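Local coordinates for amidohydrolase 3 domain-containing protein (Pyrococcus furiosus, PDB 3ICJ) that probably hydrolyses carbon-nitrogen bonds other than peptide bonds, as a zinc-dependent member of the amidohydrolase family whose substrate is not established, at residues A374-I385 against W416-T427. Residues are numbered along the deposited sequence; the frame is centred on the assembly and turned at random.
Sequences ASLVRDDQLERI and WAYRLKTLSSIT
Two neighbouring loop-helix units of the amidohydrolase barrel meet here: their loops join through a single beta bridge between L376 and A417, and helices 379-385 and 420-426 pack roughly parallel, their axes crossing at -26°. Y418 N donates to S375 O (2.9 Å) and V377 N to W416 O (3.1 Å), so the bridge is bonded on both flanks. Next to it R378 lays CG over the centre of the W416 six-membered ring, 3.5 Å from its centroid, a CH-pi contact; its NE and NH1 grip D380 side-on, and NH2 forms salt bridges with D352 and D356. R419, bent at chi3 (72°), makes an end-on salt bridge to D379, NH1 and NH2 sharing OD1 at 2.8 Å through bent bonds. NH1 also donates to V377 O (2.9 Å), within the guanidinium plane, so V377 O and the D379 carboxylate hold the head together. Deeper in, V377 CG2 meets L423 CD2 tip to tip (4.0 Å), while L382 crosses T422 and I426 at about right angles. S375 lies two residues after the zinc ligand H373, its side chain about 8 Å from a bound zinc ion. I392 of strand 391-394 touches A374, I385, L423 and T427; helix 352-365 adjoins I385 and W416, helix 405-413 L376 and A417.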
ATOM      1  N   ALA A 374      -0.212   6.626  10.965  1.00 35.65           N
ATOM      2  CA  ALA A 374      -0.510   7.576  12.050  1.00 39.31           C
ATOM      3  C   ALA A 374      -1.810   7.197  12.780  1.00 38.64           C
ATOM      4  O   ALA A 374      -2.689   8.044  12.979  1.00 42.11           O
ATOM      5  CB  ALA A 374      -0.583   9.020  11.499  1.00 39.97           C
ATOM      6  N   SER A 375      -1.927   5.923  13.149  1.00 35.24           N
ATOM      7  CA  SER A 375      -3.194   5.331  13.597  1.00 33.12           C
ATOM      8  C   SER A 375      -3.725   5.962  14.871  1.00 37.91           C
ATOM      9  O   SER A 375      -4.922   6.243  14.978  1.00 39.23           O
ATOM     10  CB  SER A 375      -3.042   3.819  13.779  1.00 39.89           C
ATOM     11  OG  SER A 375      -2.526   3.237  12.595  1.00 38.56           O
ATOM     12  N   LEU A 376      -2.837   6.184  15.840  1.00 34.34           N
ATOM     13  CA  LEU A 376      -3.199   6.957  17.042  1.00 36.49           C
ATOM     14  C   LEU A 376      -2.487   8.305  17.110  1.00 37.10           C
ATOM     15  O   LEU A 376      -1.259   8.366  17.221  1.00 39.66           O
ATOM     16  CB  LEU A 376      -2.913   6.153  18.311  1.00 37.54           C
ATOM     17  CG  LEU A 376      -3.443   4.709  18.285  1.00 42.57           C
ATOM     18  CD1 LEU A 376      -2.931   3.917  19.474  1.00 35.92           C
ATOM     19  CD2 LEU A 376      -4.957   4.698  18.254  1.00 40.96           C
ATOM     20  N   VAL A 377      -3.263   9.385  17.036  1.00 40.04           N
ATOM     21  CA  VAL A 377      -2.713  10.736  17.163  1.00 33.93           C
ATOM     22  C   VAL A 377      -3.423  11.465  18.298  1.00 35.53           C
ATOM     23  O   VAL A 377      -4.656  11.617  18.296  1.00 34.70           O
ATOM     24  CB  VAL A 377      -2.832  11.550  15.845  1.00 39.49           C
ATOM     25  CG1 VAL A 377      -2.268  12.954  16.043  1.00 40.51           C
ATOM     26  CG2 VAL A 377      -2.124  10.839  14.690  1.00 35.10           C
ATOM     27  N   ARG A 378      -2.641  11.891  19.279  1.00 34.68           N
ATOM     28  CA  ARG A 378      -3.176  12.644  20.412  1.00 35.46           C
ATOM     29  C   ARG A 378      -3.434  14.110  20.018  1.00 39.06           C
ATOM     30  O   ARG A 378      -2.777  14.641  19.107  1.00 36.92           O
ATOM     31  CB  ARG A 378      -2.211  12.582  21.602  1.00 33.84           C
ATOM     32  CG  ARG A 378      -1.752  11.171  21.988  1.00 34.09           C
ATOM     33  CD  ARG A 378      -0.857  11.166  23.248  1.00 37.04           C
ATOM     34  NE  ARG A 378       0.235  12.149  23.220  1.00 39.04           N
ATOM     35  CZ  ARG A 378       1.509  11.858  22.973  1.00 34.65           C
ATOM     36  NH1 ARG A 378       2.406  12.827  22.960  1.00 32.80           N
ATOM     37  NH2 ARG A 378       1.895  10.597  22.720  1.00 35.95           N
ATOM     38  N   ASP A 379      -4.383  14.749  20.713  1.00 34.69           N
ATOM     39  CA  ASP A 379      -4.645  16.189  20.592  1.00 38.06           C
ATOM     40  C   ASP A 379      -3.372  17.029  20.695  1.00 38.09           C
ATOM     41  O   ASP A 379      -3.154  17.937  19.889  1.00 38.36           O
ATOM     42  CB  ASP A 379      -5.645  16.653  21.658  1.00 40.33           C
ATOM     43  CG  ASP A 379      -7.090  16.324  21.299  1.00 47.48           C
ATOM     44  OD1 ASP A 379      -7.334  15.614  20.296  1.00 45.94           O
ATOM     45  OD2 ASP A 379      -7.991  16.780  22.026  1.00 49.12           O
ATOM     46  N   ASP A 380      -2.513  16.686  21.652  1.00 37.75           N
ATOM     47  CA  ASP A 380      -1.267  17.424  21.854  1.00 41.12           C
ATOM     48  C   ASP A 380      -0.223  17.222  20.743  1.00 41.88           C
ATOM     49  O   ASP A 380       0.753  17.966  20.678  1.00 50.14           O
ATOM     50  CB  ASP A 380      -0.680  17.156  23.255  1.00 41.67           C
ATOM     51  CG  ASP A 380      -0.202  15.710  23.448  1.00 46.72           C
ATOM     52  OD1 ASP A 380       0.722  15.268  22.743  1.00 51.39           O
ATOM     53  OD2 ASP A 380      -0.715  15.021  24.346  1.00 57.67           O
ATOM     54  N   GLN A 381      -0.423  16.231  19.873  1.00 35.90           N
ATOM     55  CA  GLN A 381       0.511  16.002  18.772  1.00 38.23           C
ATOM     56  C   GLN A 381       0.140  16.781  17.519  1.00 40.47           C
ATOM     57  O   GLN A 381       0.977  16.966  16.631  1.00 39.44           O
ATOM     58  CB  GLN A 381       0.598  14.502  18.440  1.00 37.14           C
ATOM     59  CG  GLN A 381       1.294  13.666  19.517  1.00 42.39           C
ATOM     60  CD  GLN A 381       1.167  12.174  19.254  1.00 34.82           C
ATOM     61  OE1 GLN A 381       0.102  11.693  18.874  1.00 41.46           O
ATOM     62  NE2 GLN A 381       2.261  11.450  19.411  1.00 32.40           N
ATOM     63  N   LEU A 382      -1.115  17.228  17.455  1.00 43.83           N
ATOM     64  CA  LEU A 382      -1.667  17.924  16.284  1.00 39.47           C
ATOM     65  C   LEU A 382      -0.910  19.190  15.885  1.00 41.95           C
ATOM     66  O   LEU A 382      -0.605  19.376  14.710  1.00 39.56           O
ATOM     67  CB  LEU A 382      -3.144  18.268  16.502  1.00 36.05           C
ATOM     68  CG  LEU A 382      -4.113  17.113  16.735  1.00 33.94           C
ATOM     69  CD1 LEU A 382      -5.519  17.652  17.001  1.00 36.91           C
ATOM     70  CD2 LEU A 382      -4.122  16.159  15.535  1.00 31.98           C
ATOM     71  N   GLU A 383      -0.599  20.044  16.861  1.00 45.58           N
ATOM     72  CA  GLU A 383       0.189  21.250  16.591  1.00 47.03           C
ATOM     73  C   GLU A 383       1.546  20.957  15.965  1.00 43.80           C
ATOM     74  O   GLU A 383       1.966  21.689  15.078  1.00 42.71           O
ATOM     75  CB  GLU A 383       0.364  22.117  17.848  1.00 51.54           C
ATOM     76  CG  GLU A 383      -0.837  23.030  18.155  1.00 71.48           C
ATOM     77  CD  GLU A 383      -1.327  23.844  16.946  1.00 84.28           C
ATOM     78  OE1 GLU A 383      -0.504  24.517  16.281  1.00 85.45           O
ATOM     79  OE2 GLU A 383      -2.548  23.815  16.667  1.00 89.21           O
ATOM     80  N   ARG A 384       2.218  19.896  16.424  1.00 36.45           N
ATOM     81  CA  ARG A 384       3.537  19.520  15.909  1.00 39.70           C
ATOM     82  C   ARG A 384       3.451  19.054  14.461  1.00 39.32           C
ATOM     83  O   ARG A 384       4.333  19.360  13.670  1.00 38.19           O
ATOM     84  CB  ARG A 384       4.162  18.392  16.733  1.00 42.83           C
ATOM     85  CG  ARG A 384       4.554  18.756  18.148  1.00 50.31           C
ATOM     86  CD  ARG A 384       5.299  17.596  18.783  1.00 43.72           C
ATOM     87  NE  ARG A 384       6.698  17.550  18.356  1.00 44.92           N
ATOM     88  CZ  ARG A 384       7.506  16.511  18.551  1.00 46.08           C
ATOM     89  NH1 ARG A 384       8.772  16.572  18.161  1.00 41.28           N
ATOM     90  NH2 ARG A 384       7.052  15.411  19.140  1.00 44.43           N
ATOM     91  N   ILE A 385       2.390  18.312  14.140  1.00 38.47           N
ATOM     92  CA  ILE A 385       2.152  17.782  12.792  1.00 36.60           C
ATOM     93  C   ILE A 385       1.878  18.920  11.816  1.00 38.20           C
ATOM     94  O   ILE A 385       2.468  18.966  10.738  1.00 35.70           O
ATOM     95  CB  ILE A 385       1.006  16.720  12.809  1.00 35.09           C
ATOM     96  CG1 ILE A 385       1.468  15.464  13.560  1.00 33.69           C
ATOM     97  CG2 ILE A 385       0.551  16.325  11.392  1.00 36.42           C
ATOM     98  CD1 ILE A 385       0.350  14.494  13.916  1.00 42.18           C
ATOM     99  N   TRP A 416      -8.251   8.761  19.777  1.00 34.68           N
ATOM    100  CA  TRP A 416      -7.069   9.105  18.985  1.00 36.58           C
ATOM    101  C   TRP A 416      -7.045   8.418  17.621  1.00 36.57           C
ATOM    102  O   TRP A 416      -6.239   8.771  16.759  1.00 35.07           O
ATOM    103  CB  TRP A 416      -5.792   8.721  19.750  1.00 38.68           C
ATOM    104  CG  TRP A 416      -5.622   9.388  21.120  1.00 33.20           C
ATOM    105  CD1 TRP A 416      -6.252  10.516  21.582  1.00 40.69           C
ATOM    106  CD2 TRP A 416      -4.725   8.973  22.170  1.00 33.67           C
ATOM    107  NE1 TRP A 416      -5.822  10.809  22.860  1.00 36.14           N
ATOM    108  CE2 TRP A 416      -4.878   9.887  23.239  1.00 35.08           C
ATOM    109  CE3 TRP A 416      -3.799   7.919  22.302  1.00 38.95           C
ATOM    110  CZ2 TRP A 416      -4.147   9.779  24.440  1.00 39.18           C
ATOM    111  CZ3 TRP A 416      -3.066   7.812  23.502  1.00 38.28           C
ATOM    112  CH2 TRP A 416      -3.256   8.738  24.554  1.00 36.98           C
ATOM    113  N   ALA A 417      -7.921   7.438  17.421  1.00 32.15           N
ATOM    114  CA  ALA A 417      -7.781   6.524  16.291  1.00 36.65           C
ATOM    115  C   ALA A 417      -8.377   7.014  14.979  1.00 41.45           C
ATOM    116  O   ALA A 417      -9.533   7.442  14.948  1.00 37.88           O
ATOM    117  CB  ALA A 417      -8.357   5.150  16.639  1.00 35.61           C
ATOM    118  N   TYR A 418      -7.585   6.900  13.904  1.00 40.97           N
ATOM    119  CA  TYR A 418      -8.042   7.116  12.512  1.00 37.28           C
ATOM    120  C   TYR A 418      -8.790   8.429  12.333  1.00 40.35           C
ATOM    121  O   TYR A 418      -9.940   8.485  11.844  1.00 38.85           O
ATOM    122  CB  TYR A 418      -8.845   5.905  11.983  1.00 36.39           C
ATOM    123  CG  TYR A 418      -8.121   4.584  12.159  1.00 31.59           C
ATOM    124  CD1 TYR A 418      -6.805   4.413  11.693  1.00 36.12           C
ATOM    125  CD2 TYR A 418      -8.737   3.507  12.798  1.00 33.79           C
ATOM    126  CE1 TYR A 418      -6.127   3.192  11.869  1.00 43.15           C
ATOM    127  CE2 TYR A 418      -8.069   2.279  12.968  1.00 43.48           C
ATOM    128  CZ  TYR A 418      -6.764   2.133  12.502  1.00 46.76           C
ATOM    129  OH  TYR A 418      -6.099   0.923  12.666  1.00 45.61           O
ATOM    130  N   ARG A 419      -8.098   9.490  12.736  1.00 36.77           N
ATOM    131  CA  ARG A 419      -8.663  10.831  12.792  1.00 35.90           C
ATOM    132  C   ARG A 419      -8.569  11.514  11.424  1.00 37.76           C
ATOM    133  O   ARG A 419      -7.901  12.537  11.272  1.00 40.21           O
ATOM    134  CB  ARG A 419      -7.916  11.637  13.862  1.00 32.58           C
ATOM    135  CG  ARG A 419      -8.082  11.059  15.252  1.00 39.70           C
ATOM    136  CD  ARG A 419      -7.392  11.925  16.317  1.00 35.04           C
ATOM    137  NE  ARG A 419      -8.087  13.188  16.575  1.00 37.43           N
ATOM    138  CZ  ARG A 419      -7.737  14.028  17.545  1.00 35.66           C
ATOM    139  NH1 ARG A 419      -6.697  13.743  18.332  1.00 32.59           N
ATOM    140  NH2 ARG A 419      -8.411  15.157  17.736  1.00 38.71           N
ATOM    141  N   LEU A 420      -9.253  10.932  10.435  1.00 38.36           N
ATOM    142  CA  LEU A 420      -9.121  11.312   9.037  1.00 38.90           C
ATOM    143  C   LEU A 420      -9.463  12.771   8.801  1.00 36.92           C
ATOM    144  O   LEU A 420      -8.718  13.480   8.123  1.00 39.29           O
ATOM    145  CB  LEU A 420      -9.998  10.413   8.142  1.00 33.23           C
ATOM    146  CG  LEU A 420      -9.821   8.896   8.302  1.00 41.16           C
ATOM    147  CD1 LEU A 420     -10.656   8.136   7.277  1.00 36.96           C
ATOM    148  CD2 LEU A 420      -8.370   8.488   8.188  1.00 41.46           C
ATOM    149  N   LYS A 421     -10.584  13.215   9.368  1.00 37.54           N
ATOM    150  CA  LYS A 421     -11.041  14.588   9.167  1.00 33.36           C
ATOM    151  C   LYS A 421     -10.060  15.590   9.803  1.00 38.05           C
ATOM    152  O   LYS A 421      -9.673  16.575   9.170  1.00 42.48           O
ATOM    153  CB  LYS A 421     -12.471  14.758   9.701  1.00 38.57           C
ATOM    154  CG  LYS A 421     -12.979  16.198   9.778  1.00 40.65           C
ATOM    155  CD  LYS A 421     -13.158  16.787   8.393  1.00 49.99           C
ATOM    156  CE  LYS A 421     -13.914  18.105   8.439  1.00 57.51           C
ATOM    157  NZ  LYS A 421     -13.492  18.966   7.306  1.00 63.97           N
ATOM    158  N   THR A 422      -9.642  15.311  11.034  1.00 37.92           N
ATOM    159  CA  THR A 422      -8.729  16.187  11.759  1.00 37.13           C
ATOM    160  C   THR A 422      -7.369  16.268  11.066  1.00 36.12           C
ATOM    161  O   THR A 422      -6.893  17.363  10.765  1.00 35.55           O
ATOM    162  CB  THR A 422      -8.571  15.741  13.219  1.00 37.22           C
ATOM    163  OG1 THR A 422      -9.838  15.819  13.858  1.00 37.18           O
ATOM    164  CG2 THR A 422      -7.597  16.646  13.995  1.00 37.32           C
ATOM    165  N   LEU A 423      -6.764  15.115  10.788  1.00 33.97           N
ATOM    166  CA  LEU A 423      -5.485  15.090  10.091  1.00 36.50           C
ATOM    167  C   LEU A 423      -5.490  15.786   8.720  1.00 37.52           C
ATOM    168  O   LEU A 423      -4.574  16.547   8.404  1.00 36.99           O
ATOM    169  CB  LEU A 423      -4.935  13.656   9.997  1.00 33.97           C
ATOM    170  CG  LEU A 423      -4.641  12.900  11.302  1.00 38.02           C
ATOM    171  CD1 LEU A 423      -4.301  11.450  10.975  1.00 34.59           C
ATOM    172  CD2 LEU A 423      -3.530  13.554  12.123  1.00 36.39           C
ATOM    173  N   SER A 424      -6.539  15.571   7.930  1.00 40.42           N
ATOM    174  CA  SER A 424      -6.637  16.203   6.618  1.00 40.25           C
ATOM    175  C   SER A 424      -6.838  17.732   6.682  1.00 40.70           C
ATOM    176  O   SER A 424      -6.455  18.445   5.757  1.00 39.89           O
ATOM    177  CB  SER A 424      -7.734  15.542   5.788  1.00 44.15           C
ATOM    178  OG  SER A 424      -8.995  15.782   6.384  1.00 40.97           O
ATOM    179  N   SER A 425      -7.384  18.236   7.791  1.00 35.76           N
ATOM    180  CA  SER A 425      -7.547  19.677   7.974  1.00 41.25           C
ATOM    181  C   SER A 425      -6.277  20.409   8.462  1.00 41.43           C
ATOM    182  O   SER A 425      -6.207  21.634   8.381  1.00 41.37           O
ATOM    183  CB  SER A 425      -8.712  19.958   8.929  1.00 44.84           C
ATOM    184  OG  SER A 425      -8.331  19.649  10.264  1.00 48.06           O
ATOM    185  N   ILE A 426      -5.283  19.680   8.972  1.00 37.65           N
ATOM    186  CA  ILE A 426      -4.064  20.340   9.494  1.00 36.16           C
ATOM    187  C   ILE A 426      -2.794  20.105   8.665  1.00 41.89           C
ATOM    188  O   ILE A 426      -1.799  20.808   8.857  1.00 42.13           O
ATOM    189  CB  ILE A 426      -3.760  19.988  10.983  1.00 38.39           C
ATOM    190  CG1 ILE A 426      -3.393  18.499  11.121  1.00 36.26           C
ATOM    191  CG2 ILE A 426      -4.917  20.458  11.914  1.00 37.59           C
ATOM    192  CD1 ILE A 426      -2.820  18.076  12.462  1.00 50.44           C
ATOM    193  N   THR A 427      -2.808  19.108   7.775  1.00 37.34           N
ATOM    194  CA  THR A 427      -1.633  18.809   6.964  1.00 37.21           C
ATOM    195  C   THR A 427      -2.055  18.123   5.659  1.00 40.75           C
ATOM    196  O   THR A 427      -3.254  17.886   5.435  1.00 39.28           O
ATOM    197  CB  THR A 427      -0.617  17.919   7.751  1.00 40.93           C
ATOM    198  OG1 THR A 427       0.620  17.841   7.032  1.00 35.79           O
ATOM    199  CG2 THR A 427      -1.167  16.507   7.987  1.00 38.83           C
TER
HETATM  200  O   HOH W   1      -5.343   9.188  14.020  1.00 36.54           O
HETATM  201  O   HOH W   2      -3.342   0.648  12.558  1.00 41.56           O
HETATM  202  O   HOH W   3      -5.815  13.742  23.225  1.00 47.68           O